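Long-range contacts in inorganic pyrophosphatase (Ehrlichia chaffeensis, PDB 3LO0), which probably hydrolyses inorganic pyrophosphate to two phosphate ions with the help of magnesium, working as a homohexamer: residues R65-C75 / F152-Y163; P90-R98 / V125-D136. One frame throughout, in Å; residues are numbered along the deposited sequence.

Interaction 1 (R65-C75 / F152-Y163); sequences RFLPTSMYYPC and FLNSISHFFTFY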
loop_
_atom_site.group_PDB
_atom_site.type_symbol
_atom_site.label_atom_id
_atom_site.label_comp_id
_atom_site.label_asym_id
_atom_site.label_seq_id
_atom_site.Cartn_x
_atom_site.Cartn_y
_atom_site.Cartn_z
ATOM N N ARG A 65 -2.753 12.580 -17.336
ATOM C CA ARG A 65 -3.107 13.589 -16.370
ATOM C C ARG A 65 -3.312 12.964 -15.003
ATOM O O ARG A 65 -3.510 11.765 -14.885
ATOM C CB ARG A 65 -4.380 14.329 -16.802
ATOM C CG ARG A 65 -5.645 13.474 -16.826
ATOM C CD ARG A 65 -6.837 14.266 -17.393
ATOM N NE ARG A 65 -8.109 13.509 -17.352
ATOM C CZ ARG A 65 -8.609 12.750 -18.339
ATOM N NH1 ARG A 65 -7.959 12.594 -19.495
ATOM N NH2 ARG A 65 -9.779 12.131 -18.168
ATOM N N PHE A 66 -3.237 13.803 -13.989
ATOM C CA PHE A 66 -3.793 13.498 -12.672
ATOM C C PHE A 66 -5.278 13.897 -12.733
ATOM O O PHE A 66 -5.630 14.960 -13.221
ATOM C CB PHE A 66 -3.014 14.244 -11.586
ATOM C CG PHE A 66 -1.585 13.762 -11.432
ATOM C CD1 PHE A 66 -1.266 12.775 -10.520
ATOM C CD2 PHE A 66 -0.583 14.269 -12.234
ATOM C CE1 PHE A 66 0.060 12.313 -10.366
ATOM C CE2 PHE A 66 0.725 13.820 -12.115
ATOM C CZ PHE A 66 1.043 12.811 -11.166
ATOM N N LEU A 67 -6.157 13.016 -12.294
ATOM C CA LEU A 67 -7.586 13.258 -12.409
ATOM C C LEU A 67 -7.985 14.467 -11.558
ATOM O O LEU A 67 -7.523 14.619 -10.439
ATOM C CB LEU A 67 -8.377 12.026 -11.977
ATOM C CG LEU A 67 -8.214 10.713 -12.756
ATOM C CD1 LEU A 67 -9.073 9.613 -12.083
ATOM C CD2 LEU A 67 -8.611 10.891 -14.230
ATOM N N PRO A 68 -8.816 15.369 -12.112
ATOM C CA PRO A 68 -9.197 16.563 -11.330
ATOM C C PRO A 68 -10.204 16.258 -10.209
ATOM O O PRO A 68 -10.619 17.164 -9.478
ATOM C CB PRO A 68 -9.846 17.469 -12.376
ATOM C CG PRO A 68 -10.413 16.545 -13.355
ATOM C CD PRO A 68 -9.362 15.428 -13.476
ATOM N N THR A 69 -10.568 14.985 -10.104
ATOM C CA THR A 69 -11.565 14.475 -9.183
ATOM C C THR A 69 -10.901 13.439 -8.227
ATOM O O THR A 69 -9.926 12.754 -8.620
ATOM C CB THR A 69 -12.769 13.882 -10.022
ATOM O OG1 THR A 69 -12.316 12.840 -10.919
ATOM C CG2 THR A 69 -13.435 14.975 -10.886
ATOM N N SER A 70 -11.362 13.373 -6.956
ATOM C CA SER A 70 -10.912 12.328 -6.013
ATOM C C SER A 70 -11.630 11.005 -6.335
ATOM O O SER A 70 -12.459 10.457 -5.537
ATOM C CB SER A 70 -11.087 12.735 -4.527
ATOM O OG SER A 70 -12.447 12.662 -4.120
ATOM N N MET A 71 -11.300 10.491 -7.522
ATOM C CA MET A 71 -11.927 9.313 -8.089
ATOM C C MET A 71 -10.801 8.341 -8.464
ATOM O O MET A 71 -9.660 8.739 -8.693
ATOM C CB MET A 71 -12.790 9.674 -9.327
ATOM C CG MET A 71 -14.029 10.616 -9.028
ATOM S SD MET A 71 -15.433 10.748 -10.210
ATOM C CE MET A 71 -16.486 9.377 -9.674
ATOM N N TYR A 72 -11.120 7.064 -8.518
ATOM C CA TYR A 72 -10.158 6.074 -9.045
ATOM C C TYR A 72 -10.871 5.161 -10.043
ATOM O O TYR A 72 -12.080 5.018 -9.999
ATOM C CB TYR A 72 -9.515 5.295 -7.893
ATOM C CG TYR A 72 -10.504 4.523 -7.132
ATOM C CD1 TYR A 72 -10.821 3.233 -7.509
ATOM C CD2 TYR A 72 -11.151 5.073 -6.020
ATOM C CE1 TYR A 72 -11.765 2.496 -6.831
ATOM C CE2 TYR A 72 -12.110 4.349 -5.339
ATOM C CZ TYR A 72 -12.408 3.055 -5.751
ATOM O OH TYR A 72 -13.354 2.288 -5.102
ATOM N N TYR A 73 -10.119 4.570 -10.960
ATOM C CA TYR A 73 -10.686 3.639 -11.917
ATOM C C TYR A 73 -11.309 2.450 -11.221
ATOM O O TYR A 73 -10.657 1.841 -10.369
ATOM C CB TYR A 73 -9.608 3.204 -12.931
ATOM C CG TYR A 73 -9.473 4.222 -14.023
ATOM C CD1 TYR A 73 -8.771 5.390 -13.807
ATOM C CD2 TYR A 73 -10.098 4.048 -15.249
ATOM C CE1 TYR A 73 -8.654 6.357 -14.777
ATOM C CE2 TYR A 73 -9.990 5.027 -16.252
ATOM C CZ TYR A 73 -9.281 6.191 -15.990
ATOM O OH TYR A 73 -9.133 7.186 -16.951
ATOM N N PRO A 74 -12.582 2.131 -11.541
ATOM C CA PRO A 74 -13.291 1.089 -10.810
ATOM C C PRO A 74 -12.876 -0.333 -11.205
ATOM O O PRO A 74 -13.254 -1.271 -10.530
ATOM C CB PRO A 74 -14.761 1.317 -11.193
ATOM C CG PRO A 74 -14.705 2.014 -12.479
ATOM C CD PRO A 74 -13.433 2.747 -12.572
ATOM N N CYS A 75 -12.180 -0.477 -12.330
ATOM C CA CYS A 75 -11.642 -1.763 -12.762
ATOM C C CYS A 75 -10.286 -1.499 -13.408
ATOM O O CYS A 75 -9.938 -0.342 -13.678
ATOM C CB CYS A 75 -12.544 -2.421 -13.809
ATOM S SG CYS A 75 -14.316 -2.622 -13.518
ATOM N N PHE A 152 -22.532 -2.480 -8.792
ATOM C CA PHE A 152 -21.229 -2.444 -9.439
ATOM C C PHE A 152 -21.322 -1.744 -10.817
ATOM O O PHE A 152 -20.587 -0.818 -11.114
ATOM C CB PHE A 152 -20.703 -3.859 -9.573
ATOM C CG PHE A 152 -19.334 -3.934 -10.187
ATOM C CD1 PHE A 152 -18.283 -3.175 -9.677
ATOM C CD2 PHE A 152 -19.098 -4.771 -11.273
ATOM C CE1 PHE A 152 -17.010 -3.228 -10.261
ATOM C CE2 PHE A 152 -17.833 -4.830 -11.854
ATOM C CZ PHE A 152 -16.792 -4.073 -11.347
ATOM N N LEU A 153 -22.292 -2.163 -11.604
ATOM C CA LEU A 153 -22.507 -1.577 -12.914
ATOM C C LEU A 153 -22.754 -0.103 -12.802
ATOM O O LEU A 153 -22.231 0.661 -13.586
ATOM C CB LEU A 153 -23.704 -2.233 -13.572
ATOM C CG LEU A 153 -23.580 -3.705 -13.894
ATOM C CD1 LEU A 153 -24.888 -4.211 -14.469
ATOM C CD2 LEU A 153 -22.388 -3.924 -14.872
ATOM N N ASN A 154 -23.568 0.302 -11.819
ATOM C CA ASN A 154 -23.894 1.721 -11.631
ATOM C C ASN A 154 -22.662 2.538 -11.219
ATOM O O ASN A 154 -22.467 3.680 -11.660
ATOM C CB ASN A 154 -25.057 1.887 -10.629
ATOM C CG ASN A 154 -26.404 1.396 -11.182
ATOM O OD1 ASN A 154 -26.603 1.298 -12.395
ATOM N ND2 ASN A 154 -27.343 1.086 -10.280
ATOM N N SER A 155 -21.794 1.928 -10.414
ATOM C CA SER A 155 -20.557 2.592 -10.007
ATOM C C SER A 155 -19.672 2.901 -11.213
ATOM O O SER A 155 -19.055 3.966 -11.298
ATOM C CB SER A 155 -19.811 1.718 -8.979
ATOM O OG SER A 155 -18.664 2.396 -8.481
ATOM N N ILE A 156 -19.626 1.973 -12.163
ATOM C CA ILE A 156 -18.844 2.170 -13.355
ATOM C C ILE A 156 -19.402 3.327 -14.191
ATOM O O ILE A 156 -18.632 4.195 -14.640
ATOM C CB ILE A 156 -18.723 0.851 -14.222
ATOM C CG1 ILE A 156 -17.865 -0.217 -13.492
ATOM C CG2 ILE A 156 -18.100 1.146 -15.554
ATOM C CD1 ILE A 156 -18.079 -1.668 -14.025
ATOM N N SER A 157 -20.710 3.345 -14.423
ATOM C CA SER A 157 -21.264 4.401 -15.295
ATOM C C SER A 157 -21.147 5.776 -14.652
ATOM O O SER A 157 -20.827 6.725 -15.353
ATOM C CB SER A 157 -22.691 4.133 -15.744
ATOM O OG SER A 157 -23.503 3.742 -14.677
ATOM N N HIS A 158 -21.319 5.850 -13.328
ATOM C CA HIS A 158 -21.099 7.084 -12.549
ATOM C C HIS A 158 -19.676 7.641 -12.722
ATOM O O HIS A 158 -19.487 8.848 -12.955
ATOM C CB HIS A 158 -21.389 6.803 -11.076
ATOM C CG HIS A 158 -21.201 7.980 -10.166
ATOM N ND1 HIS A 158 -19.962 8.378 -9.699
ATOM C CD2 HIS A 158 -22.104 8.810 -9.590
ATOM C CE1 HIS A 158 -20.112 9.419 -8.897
ATOM N NE2 HIS A 158 -21.403 9.697 -8.809
ATOM N N PHE A 159 -18.686 6.753 -12.643
ATOM C CA PHE A 159 -17.279 7.126 -12.808
ATOM C C PHE A 159 -17.052 7.859 -14.107
ATOM O O PHE A 159 -16.504 8.969 -14.111
ATOM C CB PHE A 159 -16.358 5.888 -12.765
ATOM C CG PHE A 159 -14.923 6.218 -13.043
ATOM C CD1 PHE A 159 -14.377 6.026 -14.298
ATOM C CD2 PHE A 159 -14.132 6.783 -12.054
ATOM C CE1 PHE A 159 -13.044 6.372 -14.550
ATOM C CE2 PHE A 159 -12.797 7.128 -12.301
ATOM C CZ PHE A 159 -12.254 6.915 -13.544
ATOM N N PHE A 160 -17.453 7.244 -15.223
ATOM C CA PHE A 160 -17.168 7.842 -16.541
ATOM C C PHE A 160 -17.981 9.090 -16.864
ATOM O O PHE A 160 -17.586 9.879 -17.755
ATOM C CB PHE A 160 -17.353 6.821 -17.675
ATOM C CG PHE A 160 -16.268 5.830 -17.730
ATOM C CD1 PHE A 160 -15.024 6.188 -18.204
ATOM C CD2 PHE A 160 -16.459 4.558 -17.251
ATOM C CE1 PHE A 160 -13.981 5.269 -18.193
ATOM C CE2 PHE A 160 -15.439 3.637 -17.264
ATOM C CZ PHE A 160 -14.188 3.987 -17.717
ATOM N N THR A 161 -19.100 9.258 -16.160
ATOM C CA THR A 161 -19.938 10.450 -16.274
ATOM C C THR A 161 -19.261 11.651 -15.613
ATOM O O THR A 161 -19.112 12.733 -16.212
ATOM C CB THR A 161 -21.317 10.242 -15.562
ATOM O OG1 THR A 161 -22.004 9.107 -16.113
ATOM C CG2 THR A 161 -22.215 11.489 -15.719
ATOM N N PHE A 162 -18.818 11.428 -14.379
ATOM C CA PHE A 162 -18.471 12.509 -13.477
ATOM C C PHE A 162 -16.993 12.726 -13.268
ATOM O O PHE A 162 -16.615 13.684 -12.587
ATOM C CB PHE A 162 -19.142 12.266 -12.126
ATOM C CG PHE A 162 -20.631 12.386 -12.183
ATOM C CD1 PHE A 162 -21.227 13.590 -12.578
ATOM C CD2 PHE A 162 -21.446 11.308 -11.868
ATOM C CE1 PHE A 162 -22.611 13.711 -12.655
ATOM C CE2 PHE A 162 -22.841 11.427 -11.935
ATOM C CZ PHE A 162 -23.420 12.629 -12.328
ATOM N N TYR A 163 -16.152 11.855 -13.822
ATOM C CA TYR A 163 -14.714 12.081 -13.740
ATOM C C TYR A 163 -14.268 13.108 -14.782
ATOM O O TYR A 163 -13.430 13.957 -14.485
ATOM C CB TYR A 163 -13.925 10.774 -13.861
ATOM C CG TYR A 163 -13.540 10.331 -15.252
ATOM C CD1 TYR A 163 -12.230 9.963 -15.528
ATOM C CD2 TYR A 163 -14.477 10.235 -16.274
ATOM C CE1 TYR A 163 -11.854 9.528 -16.769
ATOM C CE2 TYR A 163 -14.107 9.801 -17.548
ATOM C CZ TYR A 163 -12.783 9.454 -17.786
ATOM O OH TYR A 163 -12.365 9.013 -19.027
HETATM O O HOH W 1 -10.672 6.744 -19.455
#
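F159 pushes the edge of its ring, CE1 and CZ foremost, onto the face of Y73, with CZ standing over the centre of the tyrosine ring. This is an edge-to-face pair, centroids 4.8 Å apart and planes at 57°. One face of F159 is taken by P74, whose CD lies 3.9 Å from the ring centroid in a CH-pi contact; the opposite face carries Y163 of its own segment. With CG of F159 anti to the backbone N (chi1 175°), the phenyl ring reaches out from the helix into this slot. CB of M71 touches CE2 of F159, its SD rests on the backbone of Y163, and the bend at chi3 (87°) carries the methyl CE to the edge of the H158 ring, 3.6 Å from ND1, the two side chains crossing at about a right angle. Further toward the helix start, SG of C75 touches CZ of F152 at 3.6 Å, a sulfur-aromatic contact that approaches the ring obliquely, and also meets CD1 of I156. The contact lays the irregular chain leaving strand 60-66 along helix 150-162 of the pyrophosphatase fold, which also packs on strands 106-118 and 173-179. At the far end the predicted substrate-binding residues R65 and Y163 meet: NH2 of R65 comes within 3.6 Å of CE1 of Y163, again nearly at right angles. CD2 of L67 meets the edge of the same tyrosine ring. One water bridges the hydroxyls, 3.0 Å from OH of Y73 and 2.9 Å from OH of Y163. OG1 of T69 is buried against Y163 and has no polar partner in the model. Outside this shell, F162 stacks on F162 of a second subunit, and OG of S70 bonds to the carbonyl of Y72 there.

Interaction 2 (P90-R98 / V125-D136); sequences PVDVLVASR and VKILAVPTHKVD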
loop_
_atom_site.group_PDB
_atom_site.type_symbol
_atom_site.label_atom_id
_atom_site.label_comp_id
_atom_site.label_asym_id
_atom_site.label_seq_id
_atom_site.Cartn_x
_atom_site.Cartn_y
_atom_site.Cartn_z
ATOM N N PRO A 90 -7.463 2.740 -30.200
ATOM C CA PRO A 90 -7.787 1.334 -29.867
ATOM C C PRO A 90 -9.033 1.227 -29.019
ATOM O O PRO A 90 -9.399 2.207 -28.366
ATOM C CB PRO A 90 -6.556 0.865 -29.098
ATOM C CG PRO A 90 -5.420 1.742 -29.666
ATOM C CD PRO A 90 -6.084 3.091 -29.791
ATOM N N VAL A 91 -9.666 0.039 -29.015
ATOM C CA VAL A 91 -10.828 -0.222 -28.179
ATOM C C VAL A 91 -10.421 -0.242 -26.694
ATOM O O VAL A 91 -9.476 -0.930 -26.320
ATOM C CB VAL A 91 -11.472 -1.597 -28.550
ATOM C CG1 VAL A 91 -12.649 -1.921 -27.638
ATOM C CG2 VAL A 91 -11.884 -1.625 -30.019
ATOM N N ASP A 92 -11.127 0.511 -25.858
ATOM C CA ASP A 92 -10.831 0.533 -24.422
ATOM C C ASP A 92 -11.657 -0.513 -23.692
ATOM O O ASP A 92 -12.855 -0.734 -23.990
ATOM C CB ASP A 92 -11.161 1.903 -23.824
ATOM C CG ASP A 92 -10.325 3.013 -24.422
ATOM O OD1 ASP A 92 -9.114 2.778 -24.671
ATOM O OD2 ASP A 92 -10.894 4.111 -24.643
ATOM N N VAL A 93 -11.027 -1.084 -22.676
ATOM C CA VAL A 93 -11.576 -2.187 -21.943
ATOM C C VAL A 93 -11.384 -1.989 -20.430
ATOM O O VAL A 93 -10.268 -1.717 -19.951
ATOM C CB VAL A 93 -10.916 -3.517 -22.370
ATOM C CG1 VAL A 93 -11.591 -4.711 -21.678
ATOM C CG2 VAL A 93 -10.930 -3.660 -23.855
ATOM N N LEU A 94 -12.475 -2.186 -19.695
ATOM C CA LEU A 94 -12.434 -2.392 -18.255
ATOM C C LEU A 94 -12.351 -3.876 -17.957
ATOM O O LEU A 94 -13.219 -4.632 -18.383
ATOM C CB LEU A 94 -13.706 -1.854 -17.604
ATOM C CG LEU A 94 -13.881 -0.352 -17.808
ATOM C CD1 LEU A 94 -15.352 0.003 -17.974
ATOM C CD2 LEU A 94 -13.224 0.401 -16.622
ATOM N N VAL A 95 -11.345 -4.301 -17.208
ATOM C CA VAL A 95 -11.253 -5.687 -16.804
ATOM C C VAL A 95 -11.481 -5.784 -15.309
ATOM O O VAL A 95 -10.671 -5.327 -14.538
ATOM C CB VAL A 95 -9.914 -6.326 -17.158
ATOM C CG1 VAL A 95 -9.953 -7.856 -16.889
ATOM C CG2 VAL A 95 -9.538 -6.030 -18.651
ATOM N N ALA A 96 -12.599 -6.361 -14.909
ATOM C CA ALA A 96 -12.861 -6.583 -13.490
ATOM C C ALA A 96 -11.906 -7.646 -12.988
ATOM O O ALA A 96 -11.589 -8.592 -13.695
ATOM C CB ALA A 96 -14.322 -7.011 -13.296
ATOM N N SER A 97 -11.373 -7.484 -11.773
ATOM C CA SER A 97 -10.500 -8.486 -11.249
ATOM C C SER A 97 -10.509 -8.490 -9.705
ATOM O O SER A 97 -11.032 -7.578 -9.087
ATOM C CB SER A 97 -9.094 -8.308 -11.815
ATOM O OG SER A 97 -8.450 -7.208 -11.244
ATOM N N ARG A 98 -9.967 -9.538 -9.104
ATOM C CA ARG A 98 -9.971 -9.664 -7.636
ATOM C C ARG A 98 -8.848 -8.822 -7.036
ATOM O O ARG A 98 -8.889 -8.456 -5.846
ATOM C CB ARG A 98 -9.767 -11.136 -7.216
ATOM C CG ARG A 98 -10.865 -12.132 -7.555
ATOM C CD ARG A 98 -10.673 -13.517 -6.801
ATOM N NE ARG A 98 -9.680 -14.431 -7.401
ATOM C CZ ARG A 98 -8.538 -14.845 -6.838
ATOM N NH1 ARG A 98 -8.154 -14.453 -5.626
ATOM N NH2 ARG A 98 -7.751 -15.684 -7.492
ATOM N N VAL A 125 -17.511 4.149 -26.289
ATOM C CA VAL A 125 -17.866 2.870 -25.611
ATOM C C VAL A 125 -16.693 2.305 -24.804
ATOM O O VAL A 125 -15.545 2.491 -25.175
ATOM C CB VAL A 125 -18.300 1.759 -26.602
ATOM C CG1 VAL A 125 -19.453 2.232 -27.509
ATOM C CG2 VAL A 125 -17.099 1.270 -27.428
ATOM N N LYS A 126 -17.002 1.609 -23.709
ATOM C CA LYS A 126 -16.001 0.951 -22.888
ATOM C C LYS A 126 -16.454 -0.488 -22.741
ATOM O O LYS A 126 -17.502 -0.737 -22.159
ATOM C CB LYS A 126 -15.886 1.588 -21.494
ATOM C CG LYS A 126 -15.834 3.112 -21.520
ATOM C CD LYS A 126 -14.497 3.602 -22.031
ATOM C CE LYS A 126 -14.487 5.097 -22.084
ATOM N NZ LYS A 126 -13.257 5.550 -22.671
ATOM N N ILE A 127 -15.674 -1.412 -23.278
ATOM C CA ILE A 127 -15.926 -2.838 -23.086
ATOM C C ILE A 127 -15.754 -3.185 -21.617
ATOM O O ILE A 127 -14.858 -2.651 -20.964
ATOM C CB ILE A 127 -14.979 -3.688 -23.929
ATOM C CG1 ILE A 127 -15.031 -3.308 -25.411
ATOM C CG2 ILE A 127 -15.344 -5.154 -23.784
ATOM C CD1 ILE A 127 -16.450 -3.330 -26.009
ATOM N N LEU A 128 -16.662 -3.999 -21.071
ATOM C CA LEU A 128 -16.502 -4.612 -19.751
ATOM C C LEU A 128 -16.171 -6.084 -19.968
ATOM O O LEU A 128 -16.877 -6.809 -20.660
ATOM C CB LEU A 128 -17.768 -4.490 -18.883
ATOM C CG LEU A 128 -17.694 -5.128 -17.481
ATOM C CD1 LEU A 128 -16.643 -4.409 -16.637
ATOM C CD2 LEU A 128 -19.123 -5.227 -16.782
ATOM N N ALA A 129 -15.091 -6.544 -19.355
ATOM C CA ALA A 129 -14.631 -7.912 -19.544
ATOM C C ALA A 129 -14.167 -8.468 -18.216
ATOM O O ALA A 129 -13.951 -7.714 -17.254
ATOM C CB ALA A 129 -13.472 -7.945 -20.598
ATOM N N VAL A 130 -14.038 -9.790 -18.161
ATOM C CA VAL A 130 -13.547 -10.473 -17.000
ATOM C C VAL A 130 -12.408 -11.366 -17.414
ATOM O O VAL A 130 -12.282 -11.692 -18.593
ATOM C CB VAL A 130 -14.617 -11.312 -16.308
ATOM C CG1 VAL A 130 -15.753 -10.420 -15.800
ATOM C CG2 VAL A 130 -15.102 -12.478 -17.261
ATOM N N PRO A 131 -11.564 -11.738 -16.459
ATOM C CA PRO A 131 -10.483 -12.669 -16.782
ATOM C C PRO A 131 -11.023 -14.018 -17.271
ATOM O O PRO A 131 -12.091 -14.473 -16.819
ATOM C CB PRO A 131 -9.745 -12.827 -15.461
ATOM C CG PRO A 131 -10.086 -11.584 -14.656
ATOM C CD PRO A 131 -11.499 -11.283 -15.055
ATOM N N THR A 132 -10.298 -14.660 -18.179
ATOM C CA THR A 132 -10.730 -15.953 -18.669
ATOM C C THR A 132 -10.565 -16.997 -17.570
ATOM O O THR A 132 -9.809 -16.798 -16.617
ATOM C CB THR A 132 -9.953 -16.396 -19.920
ATOM O OG1 THR A 132 -8.569 -16.513 -19.598
ATOM C CG2 THR A 132 -10.121 -15.362 -21.015
ATOM N N HIS A 133 -11.233 -18.134 -17.754
ATOM C CA HIS A 133 -11.285 -19.171 -16.737
ATOM C C HIS A 133 -9.889 -19.678 -16.396
ATOM O O HIS A 133 -9.625 -20.066 -15.260
ATOM C CB HIS A 133 -12.203 -20.315 -17.155
ATOM C CG HIS A 133 -11.610 -21.247 -18.159
ATOM N ND1 HIS A 133 -10.934 -22.395 -17.794
ATOM C CD2 HIS A 133 -11.615 -21.223 -19.513
ATOM C CE1 HIS A 133 -10.537 -23.031 -18.885
ATOM N NE2 HIS A 133 -10.938 -22.344 -19.941
ATOM N N LYS A 134 -9.009 -19.649 -17.384
ATOM C CA LYS A 134 -7.606 -19.963 -17.217
ATOM C C LYS A 134 -6.943 -19.050 -16.204
ATOM O O LYS A 134 -6.135 -19.501 -15.390
ATOM C CB LYS A 134 -6.883 -19.801 -18.572
ATOM N N VAL A 135 -7.300 -17.775 -16.241
ATOM C CA VAL A 135 -6.653 -16.749 -15.426
ATOM C C VAL A 135 -7.268 -16.625 -14.017
ATOM O O VAL A 135 -6.552 -16.530 -13.017
ATOM C CB VAL A 135 -6.673 -15.414 -16.187
ATOM C CG1 VAL A 135 -6.113 -14.288 -15.351
ATOM C CG2 VAL A 135 -5.915 -15.593 -17.556
ATOM N N ASP A 136 -8.583 -16.604 -13.931
ATOM C CA ASP A 136 -9.266 -16.678 -12.631
ATOM C C ASP A 136 -10.653 -17.315 -12.780
ATOM O O ASP A 136 -11.509 -16.767 -13.462
ATOM C CB ASP A 136 -9.418 -15.260 -12.070
ATOM C CG ASP A 136 -9.789 -15.232 -10.582
ATOM O OD1 ASP A 136 -10.039 -16.304 -9.980
ATOM O OD2 ASP A 136 -9.847 -14.120 -10.013
HETATM O O HOH W 2 -13.286 2.095 -26.976
HETATM O O HOH W 3 -9.174 -11.653 -10.837
#
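The guanidinium of R98 is met at its edge by the carboxylate of D136. The guanidinium and carboxylate planes stand 72° apart, so this is not a flat two-pronged pairing: NE gives the short bond, 2.6 Å to OD2, on the syn side of that oxygen but somewhat out of the carboxylate plane, and OD2 sits tilted 28° from the guanidinium plane. The links from NE and NH2 to OD1 are weak. The bend at chi3 of R98 (-80°) turns NE back to the acid. A water links the same two residues, accepting from N of R98 and donating to OD2 of D136, and NH2 of R98 also bonds to the carbonyl of L67 in a neighbouring subunit. The strands themselves, 92-95 and 124-131, are parallel neighbours in the central sheet. Bonds alternate along them: N of I127 to O of D92, N of L94 to O of I127 (2.7 Å), N of A129 to O of L94, and N of A96 to O of A129. V93 lies across I127 and A129 on one face; on the other L94 packs against CD1 of L128. CG1 of V91 meets CG1 of I127 at 3.5 Å, and CD1 of L94 touches CB of K126. Beyond the last strand bond, CD of P131 presses on the buried carbonyl of A96, 3.0 Å from its O. At the opposite end D92 and K126 run side by side, and NZ makes a weak salt bridge to OD2 (3.4 Å) while bonding more firmly to OH of Y77. With D92 predicted to bind both magnesium ions, the lysine would add positive charge beside the metal site.

Overall arrangement
The two contacts have centres about 16 Å apart and share a hydrophobic seam: CD1 of L94 touches CE2 of F160 at 3.7 Å and CG2 of I156 at 3.8 Å, which seats helix 150-162 of interaction 1 on the sheet of interaction 2. CE1 of F160 also meets CE of K126 at 3.9 Å, so the helix borders the lysine. The predicted active site draws on both, R65 and Y163 from interaction 1 and D92 from interaction 2, with Y77 next to Y73 and D92 alike. The side chains of Y163 and K126 each lie about 3 Å from bound sulfate, probably from the crystallisation liquor, which may mark the phosphate pocket.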